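Local coordinates for SusD-like protein BACOVA_02651 (Bacteroides ovatus, PDB 5E75), which binds polysaccharide at the cell surface and probably captures xyloglucan before its transport into the periplasm for degradation, at residues 45-50 / 58-63; 51-56 / 279-284; 186-191 / 213-218; 217-222 / 362-367. All coordinates share one frame; numbering follows the deposited sequence.

Contact 1 (45-50 / 58-63)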
loop_
_atom_site.group_PDB
_atom_site.type_symbol
_atom_site.label_atom_id
_atom_site.label_comp_id
_atom_site.label_asym_id
_atom_site.label_seq_id
_atom_site.Cartn_x
_atom_site.Cartn_y
_atom_site.Cartn_z
ATOM N N SER A 45 6.262 1.688 1.736
ATOM C CA SER A 45 7.219 1.508 0.638
ATOM C C SER A 45 8.684 1.500 1.084
ATOM O O SER A 45 9.452 0.626 0.681
ATOM C CB SER A 45 7.011 2.558 -0.461
ATOM O OG SER A 45 5.976 2.168 -1.343
ATOM N N GLY A 46 9.073 2.466 1.911
ATOM C CA GLY A 46 10.459 2.533 2.350
ATOM C C GLY A 46 10.901 1.262 3.053
ATOM O O GLY A 46 11.952 0.693 2.773
ATOM N N ARG A 47 10.079 0.788 3.974
ATOM C CA ARG A 47 10.462 -0.348 4.791
ATOM C C ARG A 47 10.569 -1.633 3.969
ATOM O O ARG A 47 11.303 -2.541 4.338
ATOM C CB ARG A 47 9.479 -0.522 5.945
ATOM C CG ARG A 47 10.001 -1.407 7.074
ATOM C CD ARG A 47 9.271 -1.064 8.327
ATOM N NE ARG A 47 9.612 -1.888 9.479
ATOM C CZ ARG A 47 10.662 -1.707 10.270
ATOM N NH1 ARG A 47 11.551 -0.759 10.007
ATOM N NH2 ARG A 47 10.817 -2.481 11.329
ATOM N N ALA A 48 9.889 -1.685 2.824
ATOM C CA ALA A 48 10.015 -2.794 1.881
ATOM C C ALA A 48 11.267 -2.685 1.015
ATOM O O ALA A 48 11.552 -3.586 0.239
ATOM C CB ALA A 48 8.798 -2.851 0.964
ATOM N N ASN A 49 11.988 -1.577 1.141
ATOM C CA ASN A 49 13.081 -1.222 0.236
ATOM C C ASN A 49 12.609 -0.974 -1.196
ATOM O O ASN A 49 13.320 -1.248 -2.160
ATOM C CB ASN A 49 14.234 -2.244 0.263
ATOM C CG ASN A 49 15.545 -1.650 -0.216
ATOM O OD1 ASN A 49 15.824 -0.477 0.022
ATOM N ND2 ASN A 49 16.366 -2.462 -0.865
ATOM N N ASP A 50 11.421 -0.407 -1.355
ATOM C CA ASP A 50 11.013 0.062 -2.684
ATOM C C ASP A 50 11.984 1.159 -3.118
ATOM O O ASP A 50 12.375 1.238 -4.283
ATOM C CB ASP A 50 9.609 0.681 -2.668
ATOM C CG ASP A 50 8.464 -0.333 -2.652
ATOM O OD1 ASP A 50 8.649 -1.550 -2.517
ATOM O OD2 ASP A 50 7.306 0.135 -2.738
ATOM N N PRO A 58 15.720 7.130 6.416
ATOM C CA PRO A 58 16.457 5.920 6.028
ATOM C C PRO A 58 16.335 4.806 7.063
ATOM O O PRO A 58 16.483 3.622 6.733
ATOM C CB PRO A 58 17.905 6.409 5.940
ATOM C CG PRO A 58 17.961 7.590 6.821
ATOM C CD PRO A 58 16.639 8.272 6.638
ATOM N N GLN A 59 16.070 5.191 8.306
ATOM C CA GLN A 59 15.982 4.216 9.384
ATOM C C GLN A 59 14.884 3.178 9.152
ATOM O O GLN A 59 14.977 2.070 9.664
ATOM C CB GLN A 59 15.781 4.892 10.748
ATOM C CG GLN A 59 14.532 5.753 10.871
ATOM C CD GLN A 59 14.732 7.192 10.424
ATOM O OE1 GLN A 59 15.699 7.519 9.740
ATOM N NE2 GLN A 59 13.810 8.063 10.823
ATOM N N PHE A 60 13.847 3.535 8.403
ATOM C CA PHE A 60 12.802 2.575 8.090
ATOM C C PHE A 60 13.290 1.478 7.160
ATOM O O PHE A 60 12.856 0.326 7.251
ATOM C CB PHE A 60 11.553 3.274 7.531
ATOM C CG PHE A 60 10.734 3.908 8.594
ATOM C CD1 PHE A 60 11.085 5.141 9.096
ATOM C CD2 PHE A 60 9.653 3.233 9.161
ATOM C CE1 PHE A 60 10.361 5.711 10.114
ATOM C CE2 PHE A 60 8.926 3.803 10.180
ATOM C CZ PHE A 60 9.277 5.032 10.654
ATOM N N VAL A 61 14.222 1.833 6.284
ATOM C CA VAL A 61 14.811 0.904 5.332
ATOM C C VAL A 61 15.878 0.028 5.996
ATOM O O VAL A 61 16.034 -1.150 5.668
ATOM C CB VAL A 61 15.445 1.643 4.133
ATOM C CG1 VAL A 61 15.876 0.642 3.054
ATOM C CG2 VAL A 61 14.485 2.662 3.548
ATOM N N THR A 62 16.640 0.616 6.915
ATOM C CA THR A 62 17.773 -0.080 7.512
ATOM C C THR A 62 17.471 -0.709 8.875
ATOM O O THR A 62 18.345 -1.289 9.508
ATOM C CB THR A 62 18.983 0.860 7.635
ATOM O OG1 THR A 62 18.671 1.908 8.564
ATOM C CG2 THR A 62 19.323 1.469 6.285
ATOM N N PHE A 63 16.217 -0.624 9.308
ATOM C CA PHE A 63 15.768 -1.219 10.570
ATOM C C PHE A 63 16.431 -0.596 11.797
ATOM O O PHE A 63 16.929 -1.294 12.685
ATOM C CB PHE A 63 15.903 -2.749 10.561
ATOM C CG PHE A 63 14.974 -3.423 9.599
ATOM C CD1 PHE A 63 13.688 -3.765 9.986
ATOM C CD2 PHE A 63 15.368 -3.686 8.305
ATOM C CE1 PHE A 63 12.818 -4.362 9.103
ATOM C CE2 PHE A 63 14.514 -4.303 7.405
ATOM C CZ PHE A 63 13.226 -4.633 7.801
#

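Contact 2 (51-56 / 279-284). With EDO (1,2-ethanediol), chain E.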
loop_
_atom_site.group_PDB
_atom_site.type_symbol
_atom_site.label_atom_id
_atom_site.label_comp_id
_atom_site.label_asym_id
_atom_site.label_seq_id
_atom_site.Cartn_x
_atom_site.Cartn_y
_atom_site.Cartn_z
ATOM N N MET A 51 12.337 2.027 -2.175
ATOM C CA MET A 51 13.150 3.211 -2.454
ATOM C C MET A 51 13.898 3.618 -1.185
ATOM O O MET A 51 13.603 3.133 -0.079
ATOM C CB MET A 51 12.270 4.355 -3.003
ATOM C CG MET A 51 11.519 5.177 -1.950
ATOM S SD MET A 51 10.307 4.256 -1.016
ATOM C CE MET A 51 9.886 5.476 0.177
ATOM N N TYR A 52 14.872 4.503 -1.352
ATOM C CA TYR A 52 15.732 4.935 -0.261
ATOM C C TYR A 52 16.191 6.364 -0.467
ATOM O O TYR A 52 16.429 6.797 -1.590
ATOM C CB TYR A 52 16.964 4.016 -0.190
ATOM C CG TYR A 52 17.987 4.377 0.872
ATOM C CD1 TYR A 52 17.769 4.076 2.208
ATOM C CD2 TYR A 52 19.189 4.979 0.532
ATOM C CE1 TYR A 52 18.704 4.389 3.178
ATOM C CE2 TYR A 52 20.123 5.305 1.507
ATOM C CZ TYR A 52 19.880 4.994 2.811
ATOM O OH TYR A 52 20.815 5.316 3.780
ATOM N N SER A 53 16.289 7.084 0.642
ATOM C CA SER A 53 17.002 8.356 0.701
ATOM C C SER A 53 17.851 8.356 1.952
ATOM O O SER A 53 17.357 8.023 3.026
ATOM C CB SER A 53 16.025 9.521 0.812
ATOM O OG SER A 53 16.734 10.707 1.191
ATOM N N PRO A 54 19.117 8.780 1.844
ATOM C CA PRO A 54 19.951 8.854 3.044
ATOM C C PRO A 54 19.503 9.928 4.026
ATOM O O PRO A 54 19.903 9.883 5.187
ATOM C CB PRO A 54 21.343 9.185 2.491
ATOM C CG PRO A 54 21.104 9.800 1.172
ATOM C CD PRO A 54 19.856 9.164 0.627
ATOM N N TRP A 55 18.649 10.843 3.579
ATOM C CA TRP A 55 18.232 11.963 4.425
ATOM C C TRP A 55 16.779 11.904 4.873
ATOM O O TRP A 55 16.424 12.514 5.879
ATOM C CB TRP A 55 18.527 13.289 3.728
ATOM C CG TRP A 55 19.985 13.418 3.378
ATOM C CD1 TRP A 55 21.027 13.537 4.245
ATOM C CD2 TRP A 55 20.550 13.406 2.069
ATOM N NE1 TRP A 55 22.213 13.610 3.557
ATOM C CE2 TRP A 55 21.948 13.532 2.216
ATOM C CE3 TRP A 55 20.011 13.297 0.781
ATOM C CZ2 TRP A 55 22.813 13.560 1.126
ATOM C CZ3 TRP A 55 20.871 13.324 -0.300
ATOM C CH2 TRP A 55 22.258 13.454 -0.121
ATOM N N ASN A 56 15.945 11.174 4.144
ATOM C CA ASN A 56 14.532 11.089 4.484
ATOM C C ASN A 56 14.138 9.689 4.929
ATOM O O ASN A 56 13.954 8.786 4.104
ATOM C CB ASN A 56 13.671 11.565 3.316
ATOM C CG ASN A 56 13.812 13.052 3.075
ATOM O OD1 ASN A 56 14.198 13.485 1.992
ATOM N ND2 ASN A 56 13.515 13.840 4.094
ATOM N N TRP A 279 10.836 18.547 -3.463
ATOM C CA TRP A 279 12.115 18.380 -2.783
ATOM C C TRP A 279 12.495 16.915 -2.508
ATOM O O TRP A 279 13.271 16.630 -1.601
ATOM C CB TRP A 279 12.088 19.158 -1.465
ATOM C CG TRP A 279 10.839 18.918 -0.651
ATOM C CD1 TRP A 279 10.568 17.844 0.148
ATOM C CD2 TRP A 279 9.702 19.790 -0.552
ATOM N NE1 TRP A 279 9.326 17.992 0.735
ATOM C CE2 TRP A 279 8.774 19.173 0.317
ATOM C CE3 TRP A 279 9.378 21.024 -1.124
ATOM C CZ2 TRP A 279 7.541 19.766 0.640
ATOM C CZ3 TRP A 279 8.154 21.600 -0.813
ATOM C CH2 TRP A 279 7.254 20.972 0.064
ATOM N N SER A 280 11.983 15.981 -3.296
ATOM C CA SER A 280 12.264 14.571 -3.015
ATOM C C SER A 280 13.711 14.203 -3.273
ATOM O O SER A 280 14.266 14.561 -4.309
ATOM C CB SER A 280 11.393 13.659 -3.875
ATOM O OG SER A 280 11.523 12.309 -3.447
ATOM N N SER A 281 14.293 13.445 -2.349
ATOM C CA SER A 281 15.583 12.809 -2.583
ATOM C C SER A 281 15.471 11.274 -2.601
ATOM O O SER A 281 16.468 10.565 -2.538
ATOM C CB SER A 281 16.603 13.262 -1.540
ATOM O OG SER A 281 16.196 12.930 -0.232
ATOM N N TYR A 282 14.249 10.748 -2.673
ATOM C CA TYR A 282 14.083 9.305 -2.825
ATOM C C TYR A 282 14.562 8.814 -4.187
ATOM O O TYR A 282 14.350 9.456 -5.221
ATOM C CB TYR A 282 12.615 8.893 -2.670
ATOM C CG TYR A 282 12.037 9.104 -1.293
ATOM C CD1 TYR A 282 12.651 8.595 -0.160
ATOM C CD2 TYR A 282 10.871 9.824 -1.131
ATOM C CE1 TYR A 282 12.100 8.794 1.094
ATOM C CE2 TYR A 282 10.319 10.036 0.119
ATOM C CZ TYR A 282 10.937 9.513 1.218
ATOM O OH TYR A 282 10.376 9.733 2.462
ATOM N N ASN A 283 15.181 7.645 -4.182
ATOM C CA ASN A 283 15.459 6.919 -5.416
ATOM C C ASN A 283 15.084 5.456 -5.263
ATOM O O ASN A 283 15.316 4.869 -4.200
ATOM C CB ASN A 283 16.944 6.998 -5.772
ATOM C CG ASN A 283 17.357 8.366 -6.205
ATOM O OD1 ASN A 283 17.072 8.781 -7.320
ATOM N ND2 ASN A 283 18.047 9.080 -5.321
ATOM N N GLY A 284 14.538 4.855 -6.317
ATOM C CA GLY A 284 14.291 3.422 -6.333
ATOM C C GLY A 284 15.568 2.692 -5.937
ATOM O O GLY A 284 16.666 3.067 -6.379
HETATM C C1 EDO E . 13.334 5.788 2.452
HETATM O O1 EDO E . 14.622 6.239 2.970
HETATM C C2 EDO E . 12.125 6.094 3.348
HETATM O O2 EDO E . 12.000 5.127 4.385
HETATM O O HOH W 1 12.808 12.413 -0.057
#

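Contact 3 (186-191 / 213-218). With EDO (1,2-ethanediol), chain C.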
loop_
_atom_site.group_PDB
_atom_site.type_symbol
_atom_site.label_atom_id
_atom_site.label_comp_id
_atom_site.label_asym_id
_atom_site.label_seq_id
_atom_site.Cartn_x
_atom_site.Cartn_y
_atom_site.Cartn_z
ATOM N N ILE A 186 -10.426 -7.755 -0.084
ATOM C CA ILE A 186 -9.678 -7.571 1.163
ATOM C C ILE A 186 -9.784 -8.823 2.035
ATOM O O ILE A 186 -8.804 -9.271 2.610
ATOM C CB ILE A 186 -10.150 -6.321 1.958
ATOM C CG1 ILE A 186 -10.005 -5.045 1.113
ATOM C CG2 ILE A 186 -9.387 -6.183 3.276
ATOM C CD1 ILE A 186 -8.641 -4.522 0.961
ATOM N N LEU A 187 -10.981 -9.396 2.126
ATOM C CA LEU A 187 -11.173 -10.585 2.938
ATOM C C LEU A 187 -10.325 -11.769 2.455
ATOM O O LEU A 187 -9.748 -12.500 3.265
ATOM C CB LEU A 187 -12.667 -10.929 3.009
ATOM C CG LEU A 187 -13.076 -12.076 3.926
ATOM C CD1 LEU A 187 -12.572 -11.859 5.348
ATOM C CD2 LEU A 187 -14.595 -12.164 3.918
ATOM N N ALA A 188 -10.187 -11.905 1.136
ATOM C CA ALA A 188 -9.308 -12.929 0.588
ATOM C C ALA A 188 -7.870 -12.707 1.063
ATOM O O ALA A 188 -7.174 -13.667 1.451
ATOM C CB ALA A 188 -9.378 -12.938 -0.918
ATOM N N LYS A 189 -7.422 -11.450 1.032
ATOM C CA LYS A 189 -6.073 -11.104 1.478
ATOM C C LYS A 189 -5.881 -11.409 2.959
ATOM O O LYS A 189 -4.823 -11.867 3.380
ATOM C CB LYS A 189 -5.744 -9.630 1.198
ATOM C CG LYS A 189 -5.642 -9.278 -0.266
ATOM C CD LYS A 189 -5.249 -7.830 -0.456
ATOM C CE LYS A 189 -3.897 -7.516 0.132
ATOM N NZ LYS A 189 -3.452 -6.146 -0.298
ATOM N N VAL A 190 -6.910 -11.137 3.756
ATOM C CA VAL A 190 -6.857 -11.378 5.197
ATOM C C VAL A 190 -6.767 -12.882 5.506
ATOM O O VAL A 190 -5.934 -13.299 6.310
ATOM C CB VAL A 190 -8.058 -10.700 5.907
ATOM C CG1 VAL A 190 -8.107 -11.091 7.370
ATOM C CG2 VAL A 190 -7.959 -9.192 5.779
ATOM N N TYR A 191 -7.614 -13.688 4.870
ATOM C CA TYR A 191 -7.538 -15.131 5.076
ATOM C C TYR A 191 -6.186 -15.691 4.626
ATOM O O TYR A 191 -5.596 -16.536 5.312
ATOM C CB TYR A 191 -8.681 -15.848 4.364
ATOM C CG TYR A 191 -9.980 -15.872 5.135
ATOM C CD1 TYR A 191 -10.053 -16.450 6.401
ATOM C CD2 TYR A 191 -11.120 -15.318 4.610
ATOM C CE1 TYR A 191 -11.230 -16.483 7.112
ATOM C CE2 TYR A 191 -12.323 -15.360 5.313
ATOM C CZ TYR A 191 -12.352 -15.933 6.569
ATOM O OH TYR A 191 -13.540 -15.984 7.290
ATOM N N GLN A 213 -11.933 -19.014 -2.290
ATOM C CA GLN A 213 -13.338 -18.776 -2.569
ATOM C C GLN A 213 -13.642 -17.292 -2.774
ATOM O O GLN A 213 -14.307 -16.922 -3.734
ATOM C CB GLN A 213 -14.197 -19.348 -1.450
ATOM C CG GLN A 213 -14.262 -20.863 -1.450
ATOM C CD GLN A 213 -15.146 -21.382 -0.337
ATOM O OE1 GLN A 213 -14.660 -21.810 0.709
ATOM N NE2 GLN A 213 -16.452 -21.330 -0.551
ATOM N N TYR A 214 -13.151 -16.436 -1.876
ATOM C CA TYR A 214 -13.401 -15.008 -2.019
ATOM C C TYR A 214 -12.663 -14.412 -3.223
ATOM O O TYR A 214 -13.235 -13.618 -3.965
ATOM C CB TYR A 214 -13.058 -14.262 -0.719
ATOM C CG TYR A 214 -14.111 -14.479 0.338
ATOM C CD1 TYR A 214 -15.324 -13.829 0.261
ATOM C CD2 TYR A 214 -13.906 -15.355 1.392
ATOM C CE1 TYR A 214 -16.311 -14.038 1.207
ATOM C CE2 TYR A 214 -14.889 -15.579 2.342
ATOM C CZ TYR A 214 -16.083 -14.910 2.250
ATOM O OH TYR A 214 -17.053 -15.139 3.213
ATOM N N ALA A 215 -11.397 -14.775 -3.409
ATOM C CA ALA A 215 -10.643 -14.199 -4.508
ATOM C C ALA A 215 -11.188 -14.681 -5.860
ATOM O O ALA A 215 -11.319 -13.899 -6.790
ATOM C CB ALA A 215 -9.152 -14.519 -4.382
ATOM N N SER A 216 -11.529 -15.965 -5.959
ATOM C CA SER A 216 -12.033 -16.496 -7.227
ATOM C C SER A 216 -13.352 -15.836 -7.603
ATOM O O SER A 216 -13.597 -15.544 -8.763
ATOM C CB SER A 216 -12.186 -18.015 -7.191
ATOM O OG SER A 216 -13.154 -18.419 -6.269
ATOM N N ASP A 217 -14.198 -15.571 -6.605
ATOM C CA ASP A 217 -15.476 -14.903 -6.863
ATOM C C ASP A 217 -15.214 -13.533 -7.524
ATOM O O ASP A 217 -15.788 -13.198 -8.559
ATOM C CB ASP A 217 -16.246 -14.785 -5.543
ATOM C CG ASP A 217 -17.670 -14.302 -5.715
ATOM O OD1 ASP A 217 -18.232 -14.388 -6.825
ATOM O OD2 ASP A 217 -18.228 -13.845 -4.696
ATOM N N VAL A 218 -14.302 -12.749 -6.950
ATOM C CA VAL A 218 -13.964 -11.456 -7.535
ATOM C C VAL A 218 -13.379 -11.604 -8.944
ATOM O O VAL A 218 -13.804 -10.931 -9.885
ATOM C CB VAL A 218 -12.979 -10.681 -6.640
ATOM C CG1 VAL A 218 -12.590 -9.355 -7.275
ATOM C CG2 VAL A 218 -13.583 -10.438 -5.254
HETATM C C1 EDO C . -5.564 -4.154 2.803
HETATM O O1 EDO C . -4.223 -4.434 2.414
HETATM C C2 EDO C . -5.644 -2.836 3.562
HETATM O O2 EDO C . -5.376 -3.023 4.953
HETATM O O HOH W 2 -15.843 -15.107 6.050
#

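Contact 4 (217-222 / 362-367)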
loop_
_atom_site.group_PDB
_atom_site.type_symbol
_atom_site.label_atom_id
_atom_site.label_comp_id
_atom_site.label_asym_id
_atom_site.label_seq_id
_atom_site.Cartn_x
_atom_site.Cartn_y
_atom_site.Cartn_z
ATOM N N ASP A 217 -14.198 -15.571 -6.605
ATOM C CA ASP A 217 -15.476 -14.903 -6.863
ATOM C C ASP A 217 -15.214 -13.533 -7.524
ATOM O O ASP A 217 -15.788 -13.198 -8.559
ATOM C CB ASP A 217 -16.246 -14.785 -5.543
ATOM C CG ASP A 217 -17.670 -14.302 -5.715
ATOM O OD1 ASP A 217 -18.232 -14.388 -6.825
ATOM O OD2 ASP A 217 -18.228 -13.845 -4.696
ATOM N N VAL A 218 -14.302 -12.749 -6.950
ATOM C CA VAL A 218 -13.964 -11.456 -7.535
ATOM C C VAL A 218 -13.379 -11.604 -8.944
ATOM O O VAL A 218 -13.804 -10.931 -9.885
ATOM C CB VAL A 218 -12.979 -10.681 -6.640
ATOM C CG1 VAL A 218 -12.590 -9.355 -7.275
ATOM C CG2 VAL A 218 -13.583 -10.438 -5.254
ATOM N N CYS A 219 -12.394 -12.477 -9.084
ATOM C CA CYS A 219 -11.718 -12.635 -10.360
ATOM C C CYS A 219 -12.650 -13.113 -11.464
ATOM O O CYS A 219 -12.628 -12.593 -12.581
ATOM C CB CYS A 219 -10.552 -13.618 -10.210
ATOM S SG CYS A 219 -9.208 -13.033 -9.148
ATOM N N GLU A 220 -13.447 -14.129 -11.157
ATOM C CA GLU A 220 -14.303 -14.758 -12.164
ATOM C C GLU A 220 -15.633 -14.061 -12.406
ATOM O O GLU A 220 -16.121 -14.087 -13.537
ATOM C CB GLU A 220 -14.603 -16.209 -11.790
ATOM C CG GLU A 220 -13.384 -17.104 -11.578
ATOM C CD GLU A 220 -12.681 -17.565 -12.852
ATOM O OE1 GLU A 220 -12.944 -17.035 -13.953
ATOM O OE2 GLU A 220 -11.832 -18.471 -12.706
ATOM N N ASN A 221 -16.219 -13.431 -11.380
ATOM C CA ASN A 221 -17.626 -13.025 -11.432
ATOM C C ASN A 221 -17.891 -11.526 -11.364
ATOM O O ASN A 221 -19.021 -11.093 -11.595
ATOM C CB ASN A 221 -18.416 -13.711 -10.299
ATOM C CG ASN A 221 -18.385 -15.225 -10.398
ATOM O OD1 ASN A 221 -18.443 -15.791 -11.494
ATOM N ND2 ASN A 221 -18.265 -15.886 -9.260
ATOM N N SER A 222 -16.883 -10.722 -11.030
ATOM C CA SER A 222 -17.101 -9.291 -10.851
ATOM C C SER A 222 -17.414 -8.534 -12.132
ATOM O O SER A 222 -18.017 -7.463 -12.069
ATOM C CB SER A 222 -15.910 -8.620 -10.172
ATOM O OG SER A 222 -14.777 -8.591 -11.021
ATOM N N ASP A 362 -4.121 -7.060 -7.411
ATOM C CA ASP A 362 -3.801 -7.632 -6.096
ATOM C C ASP A 362 -4.638 -8.892 -5.860
ATOM O O ASP A 362 -4.143 -9.910 -5.368
ATOM C CB ASP A 362 -4.082 -6.563 -5.036
ATOM C CG ASP A 362 -3.397 -6.801 -3.721
ATOM O OD1 ASP A 362 -3.102 -7.947 -3.368
ATOM O OD2 ASP A 362 -3.152 -5.793 -3.027
ATOM N N VAL A 363 -5.922 -8.819 -6.195
ATOM C CA VAL A 363 -6.795 -9.967 -6.013
ATOM C C VAL A 363 -6.343 -11.109 -6.931
ATOM O O VAL A 363 -6.368 -12.270 -6.515
ATOM C CB VAL A 363 -8.293 -9.614 -6.208
ATOM C CG1 VAL A 363 -9.165 -10.778 -5.828
ATOM C CG2 VAL A 363 -8.674 -8.403 -5.380
ATOM N N TYR A 364 -5.919 -10.782 -8.150
ATOM C CA TYR A 364 -5.394 -11.811 -9.063
ATOM C C TYR A 364 -4.203 -12.525 -8.441
ATOM O O TYR A 364 -4.123 -13.758 -8.444
ATOM C CB TYR A 364 -4.968 -11.199 -10.410
ATOM C CG TYR A 364 -6.095 -10.834 -11.379
ATOM C CD1 TYR A 364 -7.412 -10.727 -10.959
ATOM C CD2 TYR A 364 -5.829 -10.606 -12.729
ATOM C CE1 TYR A 364 -8.425 -10.406 -11.859
ATOM C CE2 TYR A 364 -6.830 -10.284 -13.610
ATOM C CZ TYR A 364 -8.125 -10.181 -13.179
ATOM O OH TYR A 364 -9.084 -9.885 -14.125
ATOM N N LEU A 365 -3.249 -11.759 -7.930
ATOM C CA LEU A 365 -2.053 -12.356 -7.361
ATOM C C LEU A 365 -2.334 -13.084 -6.048
ATOM O O LEU A 365 -1.722 -14.109 -5.758
ATOM C CB LEU A 365 -0.936 -11.306 -7.177
ATOM C CG LEU A 365 -0.405 -10.693 -8.468
ATOM C CD1 LEU A 365 0.588 -9.597 -8.166
ATOM C CD2 LEU A 365 0.235 -11.712 -9.348
ATOM N N THR A 366 -3.269 -12.557 -5.260
ATOM C CA THR A 366 -3.705 -13.227 -4.024
ATOM C C THR A 366 -4.343 -14.578 -4.321
ATOM O O THR A 366 -4.062 -15.572 -3.650
ATOM C CB THR A 366 -4.686 -12.321 -3.233
ATOM O OG1 THR A 366 -3.973 -11.163 -2.787
ATOM C CG2 THR A 366 -5.284 -13.003 -2.001
ATOM N N TYR A 367 -5.178 -14.628 -5.345
ATOM C CA TYR A 367 -5.782 -15.888 -5.748
ATOM C C TYR A 367 -4.690 -16.898 -6.139
ATOM O O TYR A 367 -4.713 -18.054 -5.702
ATOM C CB TYR A 367 -6.743 -15.640 -6.916
ATOM C CG TYR A 367 -7.544 -16.840 -7.389
ATOM C CD1 TYR A 367 -7.814 -17.913 -6.552
ATOM C CD2 TYR A 367 -8.042 -16.875 -8.678
ATOM C CE1 TYR A 367 -8.550 -19.007 -6.997
ATOM C CE2 TYR A 367 -8.774 -17.964 -9.132
ATOM C CZ TYR A 367 -9.023 -19.021 -8.283
ATOM O OH TYR A 367 -9.749 -20.102 -8.745
HETATM O O HOH W 3 -11.518 -10.048 -13.075
HETATM O O HOH W 4 -11.746 -19.894 -10.449
#

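Contact 1 (45-50 / 58-63)
Arg47 reaches along the short helical turn 58-62 to Phe63, while a Schellman motif ending the helix 40-46 region, with Asn49 at positive phi, brings a second side chain to Val61. The polar link across the contact is slight: Arg47 NH1 gives a weak hydrogen bond to Phe60 O at 3.2 Å, bent to 133° at the hydrogen, and Arg47 CA makes a C-H...O contact with the same oxygen. The guanidinium gets a firmer hold outside, where NH2 bonds to Ile493 O. Aromatic packing adds to this, as the chain, extended from CG to NE, carries the guanidinium to Phe63; CE1 of that ring lies 3.5 Å above one face of the guanidinium, toward its rim, with the two planes 54° apart. Phe60 instead turns its edge to Arg47 CD. Cut back to alanine, Arg47 would lose both donors, and the Phe63 ring would probably be left with a gap beside it and freer to turn. Van der Waals contacts complete the junction, the two Val61 methyls lying against oxygens of the other segment. Asn49, whose ND2 is bonded to Asp287, sets OD1 3.2 Å from Val61 CG1, and Val61 CG2 sits 3.3 Å from Gly46 O.

Contact 2 (51-56 / 279-284)
Tyr282 lies between Met51, Ser53 and Asn56, and its ring runs from the backbone pairing out to a bound 1,2-ethanediol. Its CB meets Met51 CG at 3.9 Å. Farther out, CD1 touches Ser53 CB, and CE1 comes within 3.5 Å of C2 of the ethanediol, which probably came from the crystallisation liquor. At the far end CZ and OH lie against Asn56 CB, and Asn56 O lies at the ring edge. Met51 bends at chi2 (-64°) to place CE over one face, 4.2 Å from the ring centroid, a CH-pi contact; its SD stands farther off above that face in a Met-aromatic contact. Water 1, bonded to Asn56 OD1 and Ser281 N, sits over the centre of the opposite face. With leucine in place of Tyr282 the flat face under Met51 CE would be gone, and a gap is likely to open between Met51 and Asn56. Ser53 OG and Ser281 OG share a hydrogen bond of 2.7 Å, while Ser53 OG also accepts from Trp55 N and Asn56 N, forming an ST turn and ST motif. The ethanediol O1 accepts a hydrogen bond from Ser53 N and donates one to Asn56 O. Reciprocal bonds, Tyr52 N to Asn283 O (2.9 Å) and Asn283 N to Tyr52 O (3.0 Å), define Tyr52 and Asn283 as the hydrogen-bonded pair of a two-stranded antiparallel sheet.

Contact 3 (186-191 / 213-218)
The Tyr214 ring carries Leu187 CD2 on one face: the methyl stands 3.5 Å above the plane, displaced toward the rim, and lies 3.7 Å from the ring centroid as a CH-pi contact. Tyr191 approaches the same ring obliquely, Tyr191 CE2 lying 3.9 Å from Tyr214 CE2. Water 2 lies in plane at the Tyr191 edge. That water joins the two phenols, 2.8 Å from Tyr191 OH and 3.1 Å from Tyr214 OH, so the two hydroxyls are linked through one water. With CG of Leu187 anti to the backbone nitrogen (chi1 -174°) and chi2 at 55°, its CD2 branch is carried to the tyrosine. These contacts join helices 180-195 and 205-221, successive helices packed as an antiparallel pair, consistent with the TPR-like helical scaffold of the SusD family; the short segments run roughly antiparallel, at 150°, with axes 8.2 Å apart. The small Ala188 is consistent with the close approach, its CB touching Tyr214 CB and lying 3.8 Å from Ala215 CB. Helix 151-168 backs Leu187 and Tyr191 through Asn163 and Ile159, respectively. Beyond the interface, Asp217 forms a salt bridge to Lys184 of helix 180-195, adding a charged link between the same two helices.

Contact 4 (217-222 / 362-367)
The short helical segments 217-221 and 362-367 cross at 116° between their N-to-C directions, with axes 9.6 Å apart and Cys219 nearest to Tyr364. Cys219 extends its sulfur into the junction, where SG reaches Tyr364 CD1 at 3.4 Å and Tyr367 CD2 at 4.0 Å. Both approaches are oblique sulfur-aromatic contacts. The sulfur also touches Val363 CG1, making a single small side chain the meeting point of three residues from the other helix. Alongside, Val218 crosses Val363 at about a right angle, CB to CG1 at 3.9 Å; Val363 CG1 is anti to its backbone nitrogen (chi1 -172°), which carries this branch to both Val218 and Cys219. The contact packs helix 360-372, of the SusD-family part of the chain, across helix 205-221, much earlier in sequence, within a helical scaffold consistent with the TPR-like fold of SusD proteins. Helix 382-393 closes in through Phe386, whose ring meets that of Tyr364 and whose side chain also touches Cys219. Water bridges supplement the apolar packing: water 3 donates to Cys219 O and accepts from Tyr364 OH at 2.7 Å. Farther along, water 4 joins Tyr367 OH, 2.6 Å away, to Glu220 OE2, the carboxylate oxygen that also forms a salt bridge with Arg382.

Overall arrangement
The contacts form two neighbouring pairs on opposite sides of the chain's centre. Contacts 1 and 2, with centres about 10 Å apart, follow the run from helix 40-46 through strand 51-52 to helix 58-62; the strand pairs with 283-284, over two hundred residues later. The centres of contacts 3 and 4 are about 7 Å apart, and both use helix 205-221, which packs against helices 180-195 and 360-372; a salt bridge from Lys189 to Asp362 joins helices 180-195 and 360-372 directly. Centres of contacts 2 and 3 are about 35 Å apart. Contacts 2 and 4 alternate along the chain, so early and late parts are brought together both at the small sheet and among the helices.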